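Side-chain contacts in ATP-dependent helicase FUN30 (Saccharomyces cerevisiae S288c, PDB 5GN1), which remodels nucleosomes using the energy of ATP hydrolysis, promotes DNA end resection at double-strand breaks and takes part in heterochromatin organization: residues 193-197 / 198-202; 293-297 / 298-302. One frame throughout, in Å; residues are numbered along the deposited sequence.

Contact 1 (193-197 / 198-202)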
ATOM      1  N   LEU A 193      -9.029  13.565  -6.626  1.00 25.17           N
ATOM      2  CA  LEU A 193     -10.315  12.883  -6.557  1.00 20.33           C
ATOM      3  C   LEU A 193     -11.049  13.178  -5.249  1.00 24.38           C
ATOM      4  O   LEU A 193     -12.272  13.380  -5.252  1.00 21.70           O
ATOM      5  CB  LEU A 193     -10.112  11.384  -6.735  1.00 18.44           C
ATOM      6  CG  LEU A 193     -11.400  10.585  -6.914  1.00 26.50           C
ATOM      7  CD1 LEU A 193     -12.270  11.187  -8.024  1.00 32.60           C
ATOM      8  CD2 LEU A 193     -11.092   9.130  -7.195  1.00 28.09           C
ATOM      9  N   LEU A 194     -10.327  13.213  -4.121  1.00 20.40           N
ATOM     10  CA  LEU A 194     -10.971  13.495  -2.839  1.00 21.51           C
ATOM     11  C   LEU A 194     -11.562  14.906  -2.804  1.00 22.17           C
ATOM     12  O   LEU A 194     -12.639  15.120  -2.232  1.00 21.53           O
ATOM     13  CB  LEU A 194      -9.975  13.300  -1.694  1.00 23.28           C
ATOM     14  CG  LEU A 194      -9.562  11.846  -1.406  1.00 19.88           C
ATOM     15  CD1 LEU A 194      -8.620  11.806  -0.232  1.00 19.88           C
ATOM     16  CD2 LEU A 194     -10.772  10.953  -1.166  1.00 20.68           C
ATOM     17  N   LYS A 195     -10.868  15.883  -3.396  1.00 22.10           N
ATOM     18  CA  LYS A 195     -11.410  17.237  -3.437  1.00 23.68           C
ATOM     19  C   LYS A 195     -12.729  17.285  -4.207  1.00 22.90           C
ATOM     20  O   LYS A 195     -13.692  17.928  -3.770  1.00 22.20           O
ATOM     21  CB  LYS A 195     -10.393  18.206  -4.043  1.00 26.53           C
ATOM     22  CG  LYS A 195     -10.827  19.659  -3.846  1.00 29.93           C
ATOM     23  CD  LYS A 195     -10.152  20.636  -4.783  1.00 47.05           C
ATOM     24  CE  LYS A 195     -10.983  21.920  -4.908  1.00 50.34           C
ATOM     25  NZ  LYS A 195     -12.301  21.692  -5.586  1.00 49.98           N
ATOM     26  N   THR A 196     -12.800  16.602  -5.347  1.00 19.96           N
ATOM     27  CA  THR A 196     -14.057  16.523  -6.081  1.00 24.47           C
ATOM     28  C   THR A 196     -15.165  15.913  -5.225  1.00 23.47           C
ATOM     29  O   THR A 196     -16.259  16.474  -5.122  1.00 24.18           O
ATOM     30  CB  THR A 196     -13.866  15.706  -7.357  1.00 28.01           C
ATOM     31  OG1 THR A 196     -12.926  16.373  -8.210  1.00 27.87           O
ATOM     32  CG2 THR A 196     -15.188  15.551  -8.076  1.00 28.54           C
ATOM     33  N   ILE A 197     -14.897  14.758  -4.605  1.00 22.18           N
ATOM     34  CA  ILE A 197     -15.935  14.028  -3.874  1.00 21.44           C
ATOM     35  C   ILE A 197     -16.382  14.813  -2.650  1.00 19.95           C
ATOM     36  O   ILE A 197     -17.583  14.946  -2.370  1.00 24.10           O
ATOM     37  CB  ILE A 197     -15.413  12.634  -3.463  1.00 23.25           C
ATOM     38  CG1 ILE A 197     -15.198  11.738  -4.681  1.00 28.36           C
ATOM     39  CG2 ILE A 197     -16.343  11.971  -2.431  1.00 20.09           C
ATOM     40  CD1 ILE A 197     -14.431  10.467  -4.336  1.00 23.92           C
ATOM     41  N   ILE A 198     -15.424  15.322  -1.887  1.00 19.31           N
ATOM     42  CA  ILE A 198     -15.711  15.838  -0.553  1.00 20.64           C
ATOM     43  C   ILE A 198     -16.053  17.323  -0.587  1.00 25.93           C
ATOM     44  O   ILE A 198     -17.012  17.758   0.052  1.00 29.57           O
ATOM     45  CB  ILE A 198     -14.527  15.546   0.392  1.00 24.26           C
ATOM     46  CG1 ILE A 198     -14.316  14.036   0.520  1.00 19.08           C
ATOM     47  CG2 ILE A 198     -14.782  16.137   1.777  1.00 24.26           C
ATOM     48  CD1 ILE A 198     -13.019  13.664   1.213  1.00 22.92           C
ATOM     49  N   VAL A 199     -15.300  18.122  -1.340  1.00 25.90           N
ATOM     50  CA  VAL A 199     -15.559  19.557  -1.378  1.00 28.81           C
ATOM     51  C   VAL A 199     -16.630  19.888  -2.410  1.00 29.71           C
ATOM     52  O   VAL A 199     -17.606  20.577  -2.103  1.00 30.17           O
ATOM     53  CB  VAL A 199     -14.255  20.331  -1.644  1.00 27.96           C
ATOM     54  CG1 VAL A 199     -14.482  21.834  -1.491  1.00 31.31           C
ATOM     55  CG2 VAL A 199     -13.167  19.873  -0.690  1.00 29.32           C
ATOM     56  N   ASP A 200     -16.487  19.383  -3.639  1.00 28.94           N
ATOM     57  CA  ASP A 200     -17.416  19.764  -4.702  1.00 29.10           C
ATOM     58  C   ASP A 200     -18.731  18.982  -4.635  1.00 31.91           C
ATOM     59  O   ASP A 200     -19.810  19.564  -4.781  1.00 34.89           O
ATOM     60  CB  ASP A 200     -16.750  19.583  -6.065  1.00 30.44           C
ATOM     61  CG  ASP A 200     -15.505  20.440  -6.224  1.00 40.72           C
ATOM     62  OD1 ASP A 200     -15.344  21.413  -5.456  1.00 41.66           O
ATOM     63  OD2 ASP A 200     -14.689  20.148  -7.125  1.00 43.67           O
ATOM     64  N   LYS A 201     -18.671  17.669  -4.419  1.00 28.78           N
ATOM     65  CA  LYS A 201     -19.873  16.850  -4.359  1.00 27.19           C
ATOM     66  C   LYS A 201     -20.460  16.740  -2.960  1.00 24.26           C
ATOM     67  O   LYS A 201     -21.613  16.333  -2.830  1.00 26.84           O
ATOM     68  CB  LYS A 201     -19.590  15.435  -4.900  1.00 29.35           C
ATOM     69  CG  LYS A 201     -19.294  15.370  -6.379  1.00 34.24           C
ATOM     70  CD  LYS A 201     -19.070  13.927  -6.828  1.00 39.52           C
ATOM     71  CE  LYS A 201     -18.793  13.850  -8.325  1.00 44.15           C
ATOM     72  NZ  LYS A 201     -18.611  12.445  -8.777  1.00 44.30           N
ATOM     73  N   GLN A 202     -19.717  17.079  -1.933  1.00 25.95           N
ATOM     74  CA  GLN A 202     -20.162  16.944  -0.552  1.00 25.66           C
ATOM     75  C   GLN A 202     -20.628  15.530  -0.230  1.00 27.43           C
ATOM     76  O   GLN A 202     -21.613  15.331   0.392  1.00 21.70           O
ATOM     77  CB  GLN A 202     -21.249  17.948  -0.184  1.00 31.68           C
ATOM     78  CG  GLN A 202     -20.892  19.373  -0.422  1.00 37.33           C
ATOM     79  CD  GLN A 202     -20.027  19.889   0.673  1.00 47.67           C
ATOM     80  OE1 GLN A 202     -20.416  19.878   1.813  1.00 53.40           O
ATOM     81  NE2 GLN A 202     -18.861  20.335   0.339  1.00 38.18           N
TER
HETATM   82  O   HOH W   1     -13.389  18.593  -9.694  1.00 47.29           O
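Leu194 and Ile198 lie one helical turn apart on the packed side of helix 185-200, near its C-terminal end. Leu194 CB touches Ile198 CD1 at 4.2 Å. Ile198 N donates to Leu194 O at 2.8 Å, the helix bond that spans the same pair. Ile197 joins the apolar side: its side chain and that of Ile198 cross at an angle, Ile197 CG2 lying 4.1 Å from Ile198 CG1. These three side chains cover parts of strands 205-209, 256-260 and 275-278. Tyr227 also touches Leu194 and Ile198.

The solvent side is looser and polar. Lys195 starts with CG anti to its backbone N (chi1 -169°), and CG rests against Val199. The chain then bends at chi4 (-66°), which swings NZ across to the carboxylate five residues on. Lys195 NZ meets Asp200 OD1 at 3.1 Å in a salt bridge whose hydrogen bond is weak, and OD2 lies almost as near. Asp200 OD2 accepts from a water (3.3 Å) that is also bonded to Thr196 OG1.

The helix widens here into a pi-type turn. Lys195 O accepts from both Val199 N and Asp200 N, the latter at 3.2 Å, and Lys201 N reaches Thr196 O at 2.8 Å. Beyond the turn Gln202 takes a positive phi and folds its amide back, so that NE2 donates to Val199 O at 2.8 Å.

The chemistry is thus two-sided. Apolar branches seat the helix on the parallel sheet of this RecA-like lobe, while the exposed charges probably add only modest stability to its last turn.

Contact 2 (293-297 / 298-302)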
ATOM      1  N   ASP A 293     -19.146  -3.390  -3.241  1.00 23.41           N
ATOM      2  CA  ASP A 293     -20.490  -3.706  -2.775  1.00 24.19           C
ATOM      3  C   ASP A 293     -20.707  -3.432  -1.285  1.00 23.11           C
ATOM      4  O   ASP A 293     -21.808  -3.690  -0.791  1.00 24.73           O
ATOM      5  CB  ASP A 293     -20.829  -5.168  -3.080  1.00 25.87           C
ATOM      6  CG  ASP A 293     -21.020  -5.430  -4.572  1.00 33.44           C
ATOM      7  OD1 ASP A 293     -21.100  -4.460  -5.367  1.00 34.26           O
ATOM      8  OD2 ASP A 293     -21.114  -6.619  -4.948  1.00 42.02           O
ATOM      9  N   ARG A 294     -19.705  -2.943  -0.540  1.00 24.65           N
ATOM     10  CA  ARG A 294     -20.009  -2.402   0.788  1.00 20.97           C
ATOM     11  C   ARG A 294     -20.872  -1.152   0.667  1.00 18.32           C
ATOM     12  O   ARG A 294     -21.695  -0.877   1.543  1.00 20.72           O
ATOM     13  CB  ARG A 294     -18.725  -2.080   1.574  1.00 19.76           C
ATOM     14  CG  ARG A 294     -17.773  -3.266   1.831  1.00 23.86           C
ATOM     15  CD  ARG A 294     -18.515  -4.503   2.321  1.00 25.15           C
ATOM     16  NE  ARG A 294     -18.870  -5.388   1.212  1.00 25.78           N
ATOM     17  CZ  ARG A 294     -19.807  -6.324   1.274  1.00 29.74           C
ATOM     18  NH1 ARG A 294     -20.516  -6.474   2.390  1.00 29.27           N
ATOM     19  NH2 ARG A 294     -20.048  -7.091   0.215  1.00 28.26           N
ATOM     20  N   ALA A 295     -20.713  -0.409  -0.425  1.00 17.93           N
ATOM     21  CA  ALA A 295     -21.503   0.768  -0.754  1.00 18.49           C
ATOM     22  C   ALA A 295     -22.640   0.458  -1.717  1.00 22.50           C
ATOM     23  O   ALA A 295     -23.757   0.964  -1.543  1.00 19.69           O
ATOM     24  CB  ALA A 295     -20.601   1.845  -1.373  1.00 17.56           C
ATOM     25  N   HIS A 296     -22.378  -0.378  -2.725  1.00 19.51           N
ATOM     26  CA  HIS A 296     -23.359  -0.699  -3.764  1.00 25.29           C
ATOM     27  C   HIS A 296     -24.109  -1.944  -3.320  1.00 29.16           C
ATOM     28  O   HIS A 296     -23.742  -3.072  -3.655  1.00 30.16           O
ATOM     29  CB  HIS A 296     -22.688  -0.891  -5.119  1.00 24.12           C
ATOM     30  CG  HIS A 296     -23.612  -1.422  -6.174  1.00 30.66           C
ATOM     31  ND1 HIS A 296     -24.626  -0.665  -6.723  1.00 31.22           N
ATOM     32  CD2 HIS A 296     -23.703  -2.648  -6.745  1.00 33.25           C
ATOM     33  CE1 HIS A 296     -25.292  -1.397  -7.599  1.00 34.09           C
ATOM     34  NE2 HIS A 296     -24.755  -2.605  -7.627  1.00 35.38           N
ATOM     35  N   ARG A 297     -25.170  -1.735  -2.543  1.00 25.42           N
ATOM     36  CA  ARG A 297     -25.938  -2.833  -1.978  1.00 26.77           C
ATOM     37  C   ARG A 297     -27.307  -2.302  -1.579  1.00 24.87           C
ATOM     38  O   ARG A 297     -27.568  -1.096  -1.617  1.00 22.53           O
ATOM     39  CB  ARG A 297     -25.216  -3.465  -0.779  1.00 23.94           C
ATOM     40  CG  ARG A 297     -25.023  -2.483   0.387  1.00 24.36           C
ATOM     41  CD  ARG A 297     -24.198  -3.058   1.523  1.00 26.03           C
ATOM     42  NE  ARG A 297     -24.765  -4.290   2.067  1.00 27.62           N
ATOM     43  CZ  ARG A 297     -24.306  -5.509   1.790  1.00 34.73           C
ATOM     44  NH1 ARG A 297     -23.272  -5.667   0.968  1.00 30.94           N
ATOM     45  NH2 ARG A 297     -24.890  -6.573   2.327  1.00 43.41           N
ATOM     46  N   VAL A 298     -28.177  -3.231  -1.187  1.00 34.81           N
ATOM     47  CA  VAL A 298     -29.544  -2.881  -0.813  1.00 39.48           C
ATOM     48  C   VAL A 298     -29.519  -1.857   0.310  1.00 31.87           C
ATOM     49  O   VAL A 298     -28.793  -2.006   1.300  1.00 32.28           O
ATOM     50  CB  VAL A 298     -30.321  -4.145  -0.419  1.00 39.18           C
ATOM     51  CG1 VAL A 298     -31.738  -3.795   0.006  1.00 38.40           C
ATOM     52  CG2 VAL A 298     -30.337  -5.134  -1.581  1.00 40.41           C
ATOM     53  N   GLY A 299     -30.301  -0.795   0.149  1.00 31.48           N
ATOM     54  CA  GLY A 299     -30.298   0.327   1.061  1.00 29.58           C
ATOM     55  C   GLY A 299     -29.643   1.563   0.489  1.00 28.64           C
ATOM     56  O   GLY A 299     -29.920   2.676   0.960  1.00 23.49           O
ATOM     57  N   GLN A 300     -28.781   1.393  -0.512  1.00 26.04           N
ATOM     58  CA  GLN A 300     -28.131   2.514  -1.170  1.00 24.98           C
ATOM     59  C   GLN A 300     -29.148   3.286  -1.998  1.00 26.76           C
ATOM     60  O   GLN A 300     -29.912   2.696  -2.763  1.00 26.76           O
ATOM     61  CB  GLN A 300     -26.992   2.013  -2.062  1.00 22.61           C
ATOM     62  CG  GLN A 300     -26.362   3.082  -2.907  1.00 22.85           C
ATOM     63  CD  GLN A 300     -25.636   4.142  -2.078  1.00 25.78           C
ATOM     64  OE1 GLN A 300     -26.107   5.267  -1.962  1.00 22.73           O
ATOM     65  NE2 GLN A 300     -24.467   3.784  -1.517  1.00 21.49           N
ATOM     66  N   THR A 301     -29.160   4.604  -1.846  1.00 23.24           N
ATOM     67  CA  THR A 301     -30.115   5.435  -2.559  1.00 28.94           C
ATOM     68  C   THR A 301     -29.495   6.231  -3.695  1.00 27.94           C
ATOM     69  O   THR A 301     -30.230   6.847  -4.467  1.00 28.55           O
ATOM     70  CB  THR A 301     -30.811   6.414  -1.600  1.00 26.46           C
ATOM     71  OG1 THR A 301     -29.854   7.348  -1.095  1.00 28.03           O
ATOM     72  CG2 THR A 301     -31.443   5.672  -0.433  1.00 29.73           C
ATOM     73  N   LYS A 302     -28.177   6.251  -3.817  1.00 21.39           N
ATOM     74  CA  LYS A 302     -27.527   7.009  -4.869  1.00 23.99           C
ATOM     75  C   LYS A 302     -26.753   6.066  -5.779  1.00 27.52           C
ATOM     76  O   LYS A 302     -26.465   4.922  -5.416  1.00 22.50           O
ATOM     77  CB  LYS A 302     -26.597   8.067  -4.270  1.00 27.04           C
ATOM     78  CG  LYS A 302     -27.301   9.005  -3.308  1.00 25.51           C
ATOM     79  CD  LYS A 302     -26.329  10.022  -2.742  1.00 28.76           C
ATOM     80  CE  LYS A 302     -27.008  10.952  -1.733  1.00 34.34           C
ATOM     81  NZ  LYS A 302     -26.022  11.904  -1.158  1.00 40.50           N
TER
HETATM   82  O   HOH W   2     -25.664   2.210  -6.410  1.00 31.95           O
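Gln300 and Ala295 are joined by a side-chain to backbone hydrogen bond. Gln300 NE2 donates to Ala295 O at 2.9 Å, almost straight (166° at the hydrogen). The acceptor lies close to the amide plane, but NE2 stands above the carbonyl plane, 43° out of it. Gln300 CG is anti to the backbone N and the chain turns at chi2 (66°), which turns NE2 back to the Ala295 carbonyl. At its other end Gln300 OE1 offers a lone pair to Lys302 N, 2.9 Å away. NE2 also donates to Ala273 O. Three bonds therefore fix the rotation of this buried amide.

Arg297 makes a similar link backward along the chain. Its NH1 gives a hydrogen bond of 3.0 Å to Asp293 O, which lies at the edge of the guanidinium group.

Among backbone bonds, Gln300 N to Arg297 O (3.0 Å) closes a type II beta turn. Gly299 takes the positive phi at its third position.

One water bridges His296 and Lys302, 3.1 Å from His296 ND1 and 3.0 Å from Lys302 O, to which it probably donates.

The sequence from Asp293 to Gln300 matches motif VI of SNF2 helicases, which in relatives contributes to the ATP site between the two RecA-like lobes. The loop leads from helix 285-292 into strand 304-311. Arg294 links it to Gln290 O of that helix and to Ile268 O of another loop, while Ala295 packs on Leu206 of strand 205-209.

How the contacts relate
Both contacts are local and partly buried, and both belong to the C-terminal RecA-like lobe. Their centres are 19 Å apart and they do not touch. What they share is strand 205-209, on which both rest at neighbouring residues. Contact 1 is a helix end. Its buried part is apolar and its charged side chains lie on the exposed face. Contact 2 is an irregular loop, and its buried part includes a polar amide satisfied by backbone groups. Contact 1 is thus structural packing, whereas the loop of contact 2 carries a family motif linked in relatives to ATP use.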